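Myosin-4 (Saccharomyces cerevisiae, PDB 4LL6) carries specific mRNAs such as ASH1 to the yeast bud as an actin-based motor recruited through SHE3, its globular tail domain being the part crystallised. Local coordinates at residues Gly89-Ser94 and Cys191-Val196; Ala154-Phe159 and Phe176-Thr181; Thr207-Asn212 and Ala337-Ala342; Ala225-Tyr230 and Lys299-Gly304. The protein carries 1 engineered substitution. All coordinates share one frame; numbering follows the deposited sequence.

The four contacts are spread along an elongated, all-helical globular tail domain with a radius of gyration of 26 Å. Contacts 1 and 2 both use helix 173-192, at its C-terminal end and in its first half, and their centres lie 22 Å apart; along the chain contact 2 is nested inside the loop that contact 1 closes. Contact 3 opens on the next helix, 197-221, and touches contact 2 where Leu211 packs on Ile158. Contact 4 is nested within the span of contact 3, its centre 46 Å from that of contact 1. Contacts 1 and 2 join helices; contacts 3 and 4 fasten two late loops to helix 197-221 and the start of helix 228-245.

Contact 1: residues Gly89-Ser94 and Cys191-Val196; sequences GIFWLS and CKFQVV
Ser94 and Phe193 make the one hydrogen bond between Gly89-Ser94 and Cys191-Val196. OG of Ser94 donates to O of Phe193 at 2.5 Å, a short bond in which the hydroxyl stands 23° out of the carbonyl plane. OG is anti to the backbone N (chi1 -173°), and this places the hydroxyl within bonding distance of that carbonyl. Beside it the Phe193 ring lies against the backbone of Phe91: CD1 of Phe193 is 3.3 Å from CA of Phe91, and CE1 of Phe193 is 3.5 Å from CB of Phe91. The two rings form an offset edge-to-face pair, the edge of Phe91 toward the face of Phe193, with centroids 5.9 Å apart and planes at 74°. Ile90 adds one branch, its CG2 lying 3.8 Å from CG2 of Val195 and 3.9 Å from CD1 of Phe193. With an alanine here in place of Ser94 the hydroxyl is gone, which would probably leave the Phe193 carbonyl without this donor and the turn less firmly held to the helix. That turn is set by a Schellman motif, with Gln194 at positive phi as the C-prime residue; Arg98 also bonds to the carbonyl of Gln194. Helix 85-96 thus meets the C-terminal end of helix 173-192, while its Leu93 packs on helix 120-155 and its Phe91 and Trp92 touch Pro42 of helix 41-55.

Contact 2: residues Ala154-Phe159 and Phe176-Thr181; sequences AHIEIF and FAKLFT
Lys178 is extended from CG to its tip, with CG anti to the backbone N (chi1 -178°), and this straight chain carries NZ across to the backbone of His155. Ile156 has CG1 anti to its own N, and chi2 of 73° turns CD1 against CG of Lys178; the two side chains run past each other in opposite directions. NZ of Lys178 donates to O of His155 at 2.7 Å, in the carbonyl plane with a C=O...donor angle of 158°. NZ also lies over one face of the His155 imidazole. The carbonyl belongs to the last turn of helix 120-155, which a Schellman motif ends, Glu157 at positive phi being its C-prime residue; N of Ile158 bonds to O of Ser153, and N of Glu157 bonds to O of Ala154 at 2.9 Å. A methionine in place of Lys178 would lose the ammonium and is likely to leave the His155 carbonyl without this donor. OE2 of Glu157 lies 4.2 Å from NZ of Lys178, beyond a salt bridge, yet its charge may still favour the ammonium there. Deeper in, CG1 of Ile156 rests 3.6 Å from CA of Leu179, and Leu179 itself packs on Met161 and on Leu241 of helix 228-245.

Contact 3: residues Thr207-Asn212 and Ala337-Ala342; sequences TLKYLN and AQFDSA
Lys209 and Tyr210 are the residues of Thr207-Asn212 that meet the extended chain Ala337-Ala342. Lys209 comes first, running fully extended beyond CG. Its CB approaches the edge of the Phe339 ring, near the ring plane, at 4.2 Å from CE2 of Phe339. Further out, NZ of Lys209 reaches OD2 of Asp340 at 4.0 Å, a long salt bridge between side chains that cross at about a right angle. A water makes a second, separate bridge: it accepts from NZ of Lys209 at 3.0 Å and from N of Asp340 at 2.8 Å. Tyr210 follows. Its CD1 lies 4.3 Å from CB of Ala337, where the CA atoms of the two residues come within 5.6 Å, a loose apolar touch at the Ala337 end. The chain 337-342 lies along helix 197-221, with Phe339 also resting on Lys202 and Asp206, while Tyr210 and Ala342 reach helix 120-155, at Met149 and Phe137 respectively.

Contact 4: residues Ala225-Tyr230 and Lys299-Gly304; sequences ALNWKY and KPANKG
The indole of Trp228 lies with NE1 3.1 Å from CB of Ala301 in an oblique approach, while ND2 of Asn302 stands at the ring edge, near its plane. CB of Lys229 sits over the centre of one indole face, and CD2 of Leu226 lies over one face of the Tyr230 ring, offset to its rim. The Asn227 amide donates through ND2 to O of Lys299 at 3.0 Å, with the acceptor close to the amide plane and an N-H...O angle of 160°. CG of Asn227 sits between the backbone N and the carbonyl carbon (chi1 41°), which folds OD1 back to accept from N of Tyr230 at 2.9 Å; the two bonds fix the amide's rotation. N of Lys299 donates to O of Leu226 at 3.0 Å, and Leu226 also bonds through its backbone to Lys297. CB of Ala225 packs 3.7 Å from CD of Lys299. Asn227 is a classic asparagine N-cap of helix 228-245, tying the helix start to the loop after helix 288-295.

Contact 1: residues Gly89-Ser94 and Cys191-Val196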
loop_
_atom_site.group_PDB
_atom_site.type_symbol
_atom_site.label_atom_id
_atom_site.label_comp_id
_atom_site.label_asym_id
_atom_site.label_seq_id
_atom_site.Cartn_x
_atom_site.Cartn_y
_atom_site.Cartn_z
ATOM N N GLY A 89 11.821 -0.589 -2.729
ATOM C CA GLY A 89 10.726 -0.314 -1.816
ATOM C C GLY A 89 10.401 -1.500 -0.917
ATOM O O GLY A 89 10.140 -1.323 0.276
ATOM N N ILE A 90 10.414 -2.706 -1.491
ATOM C CA ILE A 90 10.123 -3.930 -0.750
ATOM C C ILE A 90 11.276 -4.235 0.209
ATOM O O ILE A 90 11.060 -4.495 1.396
ATOM C CB ILE A 90 9.916 -5.131 -1.715
ATOM C CG1 ILE A 90 8.623 -4.949 -2.509
ATOM C CG2 ILE A 90 9.880 -6.443 -0.939
ATOM C CD1 ILE A 90 8.372 -6.062 -3.516
ATOM N N PHE A 91 12.498 -4.179 -0.309
ATOM C CA PHE A 91 13.685 -4.450 0.496
ATOM C C PHE A 91 13.651 -3.684 1.808
ATOM O O PHE A 91 13.655 -4.281 2.885
ATOM C CB PHE A 91 14.949 -4.069 -0.284
ATOM C CG PHE A 91 16.211 -4.042 0.553
ATOM C CD1 PHE A 91 16.723 -5.208 1.118
ATOM C CD2 PHE A 91 16.891 -2.847 0.764
ATOM C CE1 PHE A 91 17.900 -5.181 1.882
ATOM C CE2 PHE A 91 18.066 -2.809 1.526
ATOM C CZ PHE A 91 18.567 -3.975 2.082
ATOM N N TRP A 92 13.612 -2.359 1.694
ATOM C CA TRP A 92 13.591 -1.448 2.840
ATOM C C TRP A 92 12.400 -1.572 3.792
ATOM O O TRP A 92 12.572 -1.552 5.014
ATOM C CB TRP A 92 13.683 -0.012 2.336
ATOM C CG TRP A 92 15.019 0.333 1.789
ATOM C CD1 TRP A 92 15.301 0.761 0.527
ATOM C CD2 TRP A 92 16.267 0.327 2.500
ATOM N NE1 TRP A 92 16.642 1.025 0.405
ATOM C CE2 TRP A 92 17.262 0.767 1.595
ATOM C CE3 TRP A 92 16.640 -0.007 3.812
ATOM C CZ2 TRP A 92 18.607 0.887 1.958
ATOM C CZ3 TRP A 92 17.988 0.114 4.175
ATOM C CH2 TRP A 92 18.952 0.558 3.246
ATOM N N LEU A 93 11.200 -1.679 3.226
ATOM C CA LEU A 93 9.978 -1.805 4.012
ATOM C C LEU A 93 9.974 -3.133 4.752
ATOM O O LEU A 93 9.411 -3.232 5.844
ATOM C CB LEU A 93 8.747 -1.730 3.109
ATOM C CG LEU A 93 8.385 -0.337 2.599
ATOM C CD1 LEU A 93 7.331 -0.441 1.518
ATOM C CD2 LEU A 93 7.894 0.512 3.755
ATOM N N SER A 94 10.591 -4.148 4.144
ATOM C CA SER A 94 10.666 -5.459 4.758
ATOM C C SER A 94 11.478 -5.267 6.006
ATOM O O SER A 94 11.085 -5.726 7.093
ATOM C CB SER A 94 11.379 -6.465 3.853
ATOM O OG SER A 94 11.311 -7.780 4.392
ATOM N N CYS A 191 8.416 -12.497 -1.346
ATOM C CA CYS A 191 8.823 -13.749 -0.710
ATOM C C CYS A 191 10.319 -13.770 -0.433
ATOM O O CYS A 191 10.751 -14.049 0.693
ATOM C CB CYS A 191 8.487 -14.953 -1.600
ATOM S SG CYS A 191 6.776 -15.475 -1.538
ATOM N N LYS A 192 11.094 -13.486 -1.482
ATOM C CA LYS A 192 12.544 -13.487 -1.419
ATOM C C LYS A 192 13.075 -12.505 -0.368
ATOM O O LYS A 192 14.064 -12.788 0.308
ATOM C CB LYS A 192 13.107 -13.165 -2.812
ATOM C CG LYS A 192 14.621 -13.365 -2.981
ATOM C CD LYS A 192 15.035 -13.483 -4.468
ATOM C CE LYS A 192 15.174 -12.143 -5.192
ATOM N NZ LYS A 192 16.474 -11.461 -4.891
ATOM N N PHE A 193 12.418 -11.356 -0.222
ATOM C CA PHE A 193 12.863 -10.364 0.748
ATOM C C PHE A 193 12.208 -10.532 2.096
ATOM O O PHE A 193 12.252 -9.648 2.947
ATOM C CB PHE A 193 12.643 -8.955 0.213
ATOM C CG PHE A 193 13.630 -8.556 -0.841
ATOM C CD1 PHE A 193 13.680 -7.252 -1.301
ATOM C CD2 PHE A 193 14.525 -9.482 -1.365
ATOM C CE1 PHE A 193 14.614 -6.874 -2.270
ATOM C CE2 PHE A 193 15.455 -9.106 -2.331
ATOM C CZ PHE A 193 15.498 -7.806 -2.780
ATOM N N GLN A 194 11.587 -11.685 2.271
ATOM C CA GLN A 194 10.954 -12.057 3.523
ATOM C C GLN A 194 9.960 -11.101 4.161
ATOM O O GLN A 194 10.015 -10.860 5.367
ATOM C CB GLN A 194 12.036 -12.409 4.548
ATOM C CG GLN A 194 12.864 -13.616 4.153
ATOM C CD GLN A 194 13.867 -13.988 5.209
ATOM O OE1 GLN A 194 13.495 -14.337 6.335
ATOM N NE2 GLN A 194 15.153 -13.915 4.864
ATOM N N VAL A 195 9.050 -10.559 3.366
ATOM C CA VAL A 195 8.033 -9.688 3.922
ATOM C C VAL A 195 7.145 -10.662 4.703
ATOM O O VAL A 195 6.885 -11.772 4.232
ATOM C CB VAL A 195 7.215 -8.990 2.803
ATOM C CG1 VAL A 195 6.019 -8.283 3.401
ATOM C CG2 VAL A 195 8.108 -7.989 2.043
ATOM N N VAL A 196 6.704 -10.269 5.892
ATOM C CA VAL A 196 5.859 -11.144 6.690
ATOM C C VAL A 196 4.571 -11.498 5.972
ATOM O O VAL A 196 4.121 -10.763 5.102
#

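Contact 2: residues Ala154-Phe159 and Phe176-Thr181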
loop_
_atom_site.group_PDB
_atom_site.type_symbol
_atom_site.label_atom_id
_atom_site.label_comp_id
_atom_site.label_asym_id
_atom_site.label_seq_id
_atom_site.Cartn_x
_atom_site.Cartn_y
_atom_site.Cartn_z
ATOM N N ALA A 154 0.760 1.938 -15.584
ATOM C CA ALA A 154 1.138 2.434 -16.910
ATOM C C ALA A 154 1.865 1.356 -17.707
ATOM O O ALA A 154 1.444 0.980 -18.803
ATOM C CB ALA A 154 2.041 3.659 -16.775
ATOM N N HIS A 155 2.956 0.864 -17.138
ATOM C CA HIS A 155 3.776 -0.150 -17.772
ATOM C C HIS A 155 3.025 -1.432 -18.123
ATOM O O HIS A 155 3.306 -2.049 -19.147
ATOM C CB HIS A 155 4.982 -0.448 -16.873
ATOM C CG HIS A 155 5.846 -1.573 -17.357
ATOM N ND1 HIS A 155 5.522 -2.899 -17.161
ATOM C CD2 HIS A 155 7.029 -1.568 -18.016
ATOM C CE1 HIS A 155 6.468 -3.662 -17.677
ATOM N NE2 HIS A 155 7.395 -2.880 -18.201
ATOM N N ILE A 156 2.073 -1.841 -17.294
ATOM C CA ILE A 156 1.324 -3.063 -17.582
ATOM C C ILE A 156 0.016 -2.746 -18.333
ATOM O O ILE A 156 -0.801 -3.634 -18.583
ATOM C CB ILE A 156 1.032 -3.861 -16.265
ATOM C CG1 ILE A 156 0.903 -5.356 -16.567
ATOM C CG2 ILE A 156 -0.245 -3.375 -15.605
ATOM C CD1 ILE A 156 2.223 -6.037 -16.888
ATOM N N GLU A 157 -0.163 -1.475 -18.693
ATOM C CA GLU A 157 -1.343 -0.995 -19.425
ATOM C C GLU A 157 -2.664 -1.564 -18.910
ATOM O O GLU A 157 -3.342 -2.308 -19.616
ATOM C CB GLU A 157 -1.202 -1.320 -20.917
ATOM C CG GLU A 157 0.016 -0.685 -21.584
ATOM C CD GLU A 157 0.174 -1.094 -23.043
ATOM O OE1 GLU A 157 -0.779 -0.886 -23.828
ATOM O OE2 GLU A 157 1.254 -1.618 -23.401
ATOM N N ILE A 158 -3.039 -1.199 -17.688
ATOM C CA ILE A 158 -4.276 -1.697 -17.093
ATOM C C ILE A 158 -5.535 -1.082 -17.697
ATOM O O ILE A 158 -6.550 -1.763 -17.836
ATOM C CB ILE A 158 -4.272 -1.479 -15.558
ATOM C CG1 ILE A 158 -3.528 -2.634 -14.883
ATOM C CG2 ILE A 158 -5.685 -1.380 -15.018
ATOM C CD1 ILE A 158 -2.964 -2.285 -13.516
ATOM N N PHE A 159 -5.472 0.198 -18.047
ATOM C CA PHE A 159 -6.627 0.865 -18.627
ATOM C C PHE A 159 -7.013 0.232 -19.966
ATOM O O PHE A 159 -8.192 -0.057 -20.214
ATOM C CB PHE A 159 -6.353 2.366 -18.838
ATOM C CG PHE A 159 -7.493 3.091 -19.514
ATOM C CD1 PHE A 159 -8.612 3.499 -18.780
ATOM C CD2 PHE A 159 -7.505 3.255 -20.900
ATOM C CE1 PHE A 159 -9.735 4.051 -19.409
ATOM C CE2 PHE A 159 -8.625 3.807 -21.543
ATOM C CZ PHE A 159 -9.745 4.203 -20.791
ATOM N N PHE A 176 -3.451 -9.612 -20.298
ATOM C CA PHE A 176 -3.641 -10.296 -19.023
ATOM C C PHE A 176 -2.490 -11.235 -18.692
ATOM O O PHE A 176 -2.128 -11.396 -17.523
ATOM C CB PHE A 176 -4.958 -11.065 -18.998
ATOM C CG PHE A 176 -6.128 -10.232 -18.594
ATOM C CD1 PHE A 176 -6.902 -9.588 -19.548
ATOM C CD2 PHE A 176 -6.452 -10.085 -17.249
ATOM C CE1 PHE A 176 -7.989 -8.809 -19.173
ATOM C CE2 PHE A 176 -7.541 -9.303 -16.856
ATOM C CZ PHE A 176 -8.313 -8.664 -17.821
ATOM N N ALA A 177 -1.915 -11.853 -19.723
ATOM C CA ALA A 177 -0.785 -12.759 -19.531
ATOM C C ALA A 177 0.341 -11.952 -18.897
ATOM O O ALA A 177 0.916 -12.356 -17.889
ATOM C CB ALA A 177 -0.326 -13.339 -20.877
ATOM N N LYS A 178 0.638 -10.801 -19.497
ATOM C CA LYS A 178 1.681 -9.905 -19.011
ATOM C C LYS A 178 1.379 -9.427 -17.574
ATOM O O LYS A 178 2.285 -9.320 -16.745
ATOM C CB LYS A 178 1.793 -8.712 -19.961
ATOM C CG LYS A 178 2.874 -7.717 -19.617
ATOM C CD LYS A 178 2.749 -6.474 -20.483
ATOM C CE LYS A 178 3.712 -5.380 -20.041
ATOM N NZ LYS A 178 3.511 -4.125 -20.823
ATOM N N LEU A 179 0.106 -9.145 -17.287
ATOM C CA LEU A 179 -0.310 -8.700 -15.956
ATOM C C LEU A 179 -0.018 -9.781 -14.931
ATOM O O LEU A 179 0.614 -9.517 -13.907
ATOM C CB LEU A 179 -1.808 -8.389 -15.918
ATOM C CG LEU A 179 -2.381 -8.297 -14.499
ATOM C CD1 LEU A 179 -1.872 -7.026 -13.838
ATOM C CD2 LEU A 179 -3.893 -8.313 -14.526
ATOM N N PHE A 180 -0.496 -10.993 -15.197
ATOM C CA PHE A 180 -0.264 -12.107 -14.292
ATOM C C PHE A 180 1.237 -12.338 -14.097
ATOM O O PHE A 180 1.682 -12.710 -13.013
ATOM C CB PHE A 180 -0.937 -13.381 -14.819
ATOM C CG PHE A 180 -2.430 -13.295 -14.874
ATOM C CD1 PHE A 180 -3.160 -12.938 -13.746
ATOM C CD2 PHE A 180 -3.110 -13.559 -16.053
ATOM C CE1 PHE A 180 -4.557 -12.842 -13.786
ATOM C CE2 PHE A 180 -4.503 -13.467 -16.109
ATOM C CZ PHE A 180 -5.230 -13.105 -14.967
ATOM N N THR A 181 2.020 -12.083 -15.138
ATOM C CA THR A 181 3.465 -12.264 -15.046
ATOM C C THR A 181 4.116 -11.132 -14.232
ATOM O O THR A 181 5.218 -11.276 -13.702
ATOM C CB THR A 181 4.105 -12.368 -16.462
ATOM O OG1 THR A 181 3.454 -13.412 -17.198
ATOM C CG2 THR A 181 5.577 -12.715 -16.366
#

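Contact 3: residues Thr207-Asn212 and Ala337-Ala342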
loop_
_atom_site.group_PDB
_atom_site.type_symbol
_atom_site.label_atom_id
_atom_site.label_comp_id
_atom_site.label_asym_id
_atom_site.label_seq_id
_atom_site.Cartn_x
_atom_site.Cartn_y
_atom_site.Cartn_z
ATOM N N THR A 207 -3.062 -3.189 -2.935
ATOM C CA THR A 207 -2.783 -3.072 -4.356
ATOM C C THR A 207 -4.132 -2.986 -5.075
ATOM O O THR A 207 -4.318 -2.148 -5.944
ATOM C CB THR A 207 -1.970 -4.288 -4.870
ATOM O OG1 THR A 207 -0.610 -4.167 -4.429
ATOM C CG2 THR A 207 -2.024 -4.380 -6.408
ATOM N N LEU A 208 -5.065 -3.852 -4.695
ATOM C CA LEU A 208 -6.402 -3.871 -5.280
ATOM C C LEU A 208 -7.151 -2.583 -4.962
ATOM O O LEU A 208 -7.910 -2.099 -5.800
ATOM C CB LEU A 208 -7.194 -5.074 -4.767
ATOM C CG LEU A 208 -6.671 -6.409 -5.317
ATOM C CD1 LEU A 208 -7.302 -7.577 -4.578
ATOM C CD2 LEU A 208 -6.968 -6.485 -6.800
ATOM N N LYS A 209 -6.938 -2.034 -3.765
ATOM C CA LYS A 209 -7.576 -0.777 -3.360
ATOM C C LYS A 209 -7.127 0.349 -4.282
ATOM O O LYS A 209 -7.917 1.226 -4.637
ATOM C CB LYS A 209 -7.212 -0.393 -1.924
ATOM C CG LYS A 209 -7.847 -1.259 -0.868
ATOM C CD LYS A 209 -7.658 -0.657 0.511
ATOM C CE LYS A 209 -8.278 -1.561 1.561
ATOM N NZ LYS A 209 -8.284 -0.954 2.917
ATOM N N TYR A 210 -5.849 0.319 -4.658
ATOM C CA TYR A 210 -5.309 1.323 -5.551
ATOM C C TYR A 210 -5.980 1.194 -6.924
ATOM O O TYR A 210 -6.446 2.187 -7.499
ATOM C CB TYR A 210 -3.803 1.149 -5.700
ATOM C CG TYR A 210 -3.217 2.113 -6.698
ATOM C CD1 TYR A 210 -2.880 3.414 -6.321
ATOM C CD2 TYR A 210 -3.068 1.754 -8.041
ATOM C CE1 TYR A 210 -2.416 4.334 -7.251
ATOM C CE2 TYR A 210 -2.604 2.668 -8.984
ATOM C CZ TYR A 210 -2.281 3.956 -8.580
ATOM O OH TYR A 210 -1.821 4.870 -9.497
ATOM N N LEU A 211 -6.034 -0.036 -7.435
ATOM C CA LEU A 211 -6.642 -0.313 -8.727
ATOM C C LEU A 211 -8.123 0.085 -8.746
ATOM O O LEU A 211 -8.639 0.540 -9.765
ATOM C CB LEU A 211 -6.472 -1.795 -9.069
ATOM C CG LEU A 211 -5.040 -2.227 -9.368
ATOM C CD1 LEU A 211 -5.009 -3.737 -9.493
ATOM C CD2 LEU A 211 -4.564 -1.590 -10.674
ATOM N N ASN A 212 -8.798 -0.080 -7.615
ATOM C CA ASN A 212 -10.197 0.309 -7.486
ATOM C C ASN A 212 -10.283 1.812 -7.829
ATOM O O ASN A 212 -11.056 2.228 -8.694
ATOM C CB ASN A 212 -10.667 0.060 -6.052
ATOM C CG ASN A 212 -12.054 0.601 -5.788
ATOM O OD1 ASN A 212 -13.023 0.160 -6.387
ATOM N ND2 ASN A 212 -12.154 1.565 -4.883
ATOM N N ALA A 337 -6.687 6.980 -3.120
ATOM C CA ALA A 337 -6.231 5.815 -2.382
ATOM C C ALA A 337 -5.798 6.212 -0.964
ATOM O O ALA A 337 -5.079 7.192 -0.768
ATOM C CB ALA A 337 -5.071 5.161 -3.113
ATOM N N GLN A 338 -6.262 5.437 0.011
ATOM C CA GLN A 338 -5.953 5.639 1.414
ATOM C C GLN A 338 -5.806 4.239 1.986
ATOM O O GLN A 338 -6.633 3.367 1.713
ATOM C CB GLN A 338 -7.097 6.367 2.112
ATOM C CG GLN A 338 -7.551 7.616 1.385
ATOM C CD GLN A 338 -7.538 8.845 2.267
ATOM O OE1 GLN A 338 -7.811 9.955 1.806
ATOM N NE2 GLN A 338 -7.218 8.656 3.541
ATOM N N PHE A 339 -4.765 4.018 2.779
ATOM C CA PHE A 339 -4.538 2.689 3.349
ATOM C C PHE A 339 -4.537 2.693 4.870
ATOM O O PHE A 339 -4.160 3.687 5.502
ATOM C CB PHE A 339 -3.196 2.124 2.854
ATOM C CG PHE A 339 -3.023 2.209 1.379
ATOM C CD1 PHE A 339 -2.012 2.990 0.829
ATOM C CD2 PHE A 339 -3.890 1.549 0.538
ATOM C CE1 PHE A 339 -1.873 3.117 -0.544
ATOM C CE2 PHE A 339 -3.761 1.669 -0.846
ATOM C CZ PHE A 339 -2.756 2.453 -1.390
ATOM N N ASP A 340 -4.935 1.571 5.461
ATOM C CA ASP A 340 -4.956 1.487 6.909
ATOM C C ASP A 340 -3.538 1.271 7.404
ATOM O O ASP A 340 -2.642 0.942 6.622
ATOM C CB ASP A 340 -5.853 0.343 7.393
ATOM C CG ASP A 340 -7.288 0.496 6.934
ATOM O OD1 ASP A 340 -7.723 1.649 6.685
ATOM O OD2 ASP A 340 -7.986 -0.537 6.834
ATOM N N SER A 341 -3.346 1.487 8.702
ATOM C CA SER A 341 -2.066 1.308 9.359
ATOM C C SER A 341 -1.699 -0.167 9.270
ATOM O O SER A 341 -2.568 -1.020 9.345
ATOM C CB SER A 341 -2.180 1.722 10.823
ATOM O OG SER A 341 -1.143 1.146 11.594
ATOM N N ALA A 342 -0.414 -0.459 9.103
ATOM C CA ALA A 342 0.049 -1.839 9.010
ATOM C C ALA A 342 -0.016 -2.469 10.403
ATOM O O ALA A 342 0.345 -3.620 10.603
ATOM C CB ALA A 342 1.468 -1.869 8.471
HETATM O O HOH W 1 -5.535 -0.816 4.223
#

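Contact 4: residues Ala225-Tyr230 and Lys299-Gly304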
loop_
_atom_site.group_PDB
_atom_site.type_symbol
_atom_site.label_atom_id
_atom_site.label_comp_id
_atom_site.label_asym_id
_atom_site.label_seq_id
_atom_site.Cartn_x
_atom_site.Cartn_y
_atom_site.Cartn_z
ATOM N N ALA A 225 -18.412 6.451 -23.806
ATOM C CA ALA A 225 -19.644 5.690 -23.979
ATOM C C ALA A 225 -19.763 4.481 -23.066
ATOM O O ALA A 225 -18.880 3.624 -23.030
ATOM C CB ALA A 225 -19.784 5.255 -25.433
ATOM N N LEU A 226 -20.869 4.412 -22.337
ATOM C CA LEU A 226 -21.113 3.301 -21.427
ATOM C C LEU A 226 -22.509 2.751 -21.659
ATOM O O LEU A 226 -23.447 3.516 -21.888
ATOM C CB LEU A 226 -20.996 3.767 -19.973
ATOM C CG LEU A 226 -19.707 4.487 -19.562
ATOM C CD1 LEU A 226 -19.792 4.849 -18.081
ATOM C CD2 LEU A 226 -18.489 3.591 -19.863
ATOM N N ASN A 227 -22.642 1.429 -21.597
ATOM C CA ASN A 227 -23.928 0.755 -21.790
ATOM C C ASN A 227 -23.871 -0.616 -21.135
ATOM O O ASN A 227 -22.852 -0.978 -20.559
ATOM C CB ASN A 227 -24.258 0.611 -23.283
ATOM C CG ASN A 227 -23.045 0.231 -24.126
ATOM O OD1 ASN A 227 -22.471 -0.857 -23.978
ATOM N ND2 ASN A 227 -22.645 1.139 -25.018
ATOM N N TRP A 228 -24.966 -1.370 -21.214
ATOM C CA TRP A 228 -25.018 -2.710 -20.621
ATOM C C TRP A 228 -23.852 -3.578 -21.118
ATOM O O TRP A 228 -23.152 -4.203 -20.329
ATOM C CB TRP A 228 -26.349 -3.403 -20.970
ATOM C CG TRP A 228 -26.503 -3.669 -22.438
ATOM C CD1 TRP A 228 -26.998 -2.808 -23.382
ATOM C CD2 TRP A 228 -26.050 -4.831 -23.152
ATOM N NE1 TRP A 228 -26.873 -3.360 -24.638
ATOM C CE2 TRP A 228 -26.297 -4.599 -24.527
ATOM C CE3 TRP A 228 -25.456 -6.044 -22.763
ATOM C CZ2 TRP A 228 -25.967 -5.538 -25.519
ATOM C CZ3 TRP A 228 -25.129 -6.974 -23.748
ATOM C CH2 TRP A 228 -25.385 -6.714 -25.111
ATOM N N LYS A 229 -23.650 -3.598 -22.434
ATOM C CA LYS A 229 -22.599 -4.389 -23.059
ATOM C C LYS A 229 -21.215 -3.991 -22.543
ATOM O O LYS A 229 -20.306 -4.826 -22.450
ATOM C CB LYS A 229 -22.683 -4.235 -24.586
ATOM C CG LYS A 229 -21.664 -5.032 -25.389
ATOM C CD LYS A 229 -21.934 -6.538 -25.381
ATOM C CE LYS A 229 -20.831 -7.270 -26.160
ATOM N NZ LYS A 229 -20.995 -8.757 -26.227
ATOM N N TYR A 230 -21.053 -2.715 -22.209
ATOM C CA TYR A 230 -19.779 -2.249 -21.690
ATOM C C TYR A 230 -19.591 -2.933 -20.328
ATOM O O TYR A 230 -18.487 -3.368 -19.987
ATOM C CB TYR A 230 -19.790 -0.715 -21.555
ATOM C CG TYR A 230 -18.484 -0.120 -21.081
ATOM C CD1 TYR A 230 -17.432 0.132 -21.966
ATOM C CD2 TYR A 230 -18.265 0.097 -19.727
ATOM C CE1 TYR A 230 -16.188 0.579 -21.497
ATOM C CE2 TYR A 230 -17.042 0.526 -19.251
ATOM C CZ TYR A 230 -16.007 0.763 -20.128
ATOM O OH TYR A 230 -14.789 1.125 -19.594
ATOM N N LYS A 299 -24.644 5.654 -23.576
ATOM C CA LYS A 299 -24.870 5.713 -25.009
ATOM C C LYS A 299 -25.404 4.332 -25.387
ATOM O O LYS A 299 -24.712 3.327 -25.228
ATOM C CB LYS A 299 -23.559 5.972 -25.758
ATOM C CG LYS A 299 -23.733 5.970 -27.272
ATOM C CD LYS A 299 -22.453 5.643 -28.005
ATOM C CE LYS A 299 -22.756 5.227 -29.444
ATOM N NZ LYS A 299 -21.587 4.621 -30.165
ATOM N N PRO A 300 -26.639 4.263 -25.899
ATOM C CA PRO A 300 -27.257 2.990 -26.295
ATOM C C PRO A 300 -26.322 2.078 -27.092
ATOM O O PRO A 300 -25.632 2.524 -28.008
ATOM C CB PRO A 300 -28.463 3.440 -27.116
ATOM C CG PRO A 300 -28.843 4.736 -26.462
ATOM C CD PRO A 300 -27.503 5.401 -26.263
ATOM N N ALA A 301 -26.303 0.798 -26.742
ATOM C CA ALA A 301 -25.437 -0.148 -27.445
ATOM C C ALA A 301 -25.925 -0.299 -28.876
ATOM O O ALA A 301 -25.283 0.170 -29.824
ATOM C CB ALA A 301 -25.452 -1.504 -26.746
ATOM N N ASN A 302 -27.071 -0.957 -29.014
ATOM C CA ASN A 302 -27.681 -1.186 -30.315
ATOM C C ASN A 302 -28.072 0.160 -30.916
ATOM O O ASN A 302 -28.874 0.898 -30.338
ATOM C CB ASN A 302 -28.929 -2.070 -30.170
ATOM C CG ASN A 302 -28.630 -3.418 -29.527
ATOM O OD1 ASN A 302 -29.544 -4.188 -29.228
ATOM N ND2 ASN A 302 -27.350 -3.712 -29.318
ATOM N N LYS A 303 -27.495 0.476 -32.072
ATOM C CA LYS A 303 -27.785 1.731 -32.753
ATOM C C LYS A 303 -29.293 1.964 -32.860
ATOM O O LYS A 303 -30.012 1.196 -33.505
ATOM C CB LYS A 303 -27.143 1.733 -34.148
ATOM C CG LYS A 303 -25.609 1.765 -34.148
ATOM C CD LYS A 303 -25.060 3.100 -33.642
ATOM C CE LYS A 303 -25.236 3.266 -32.136
ATOM N NZ LYS A 303 -24.936 4.648 -31.666
ATOM N N GLY A 304 -29.764 3.025 -32.212
ATOM C CA GLY A 304 -31.180 3.340 -32.235
ATOM C C GLY A 304 -31.970 2.524 -31.228
ATOM O O GLY A 304 -32.958 1.883 -31.582
#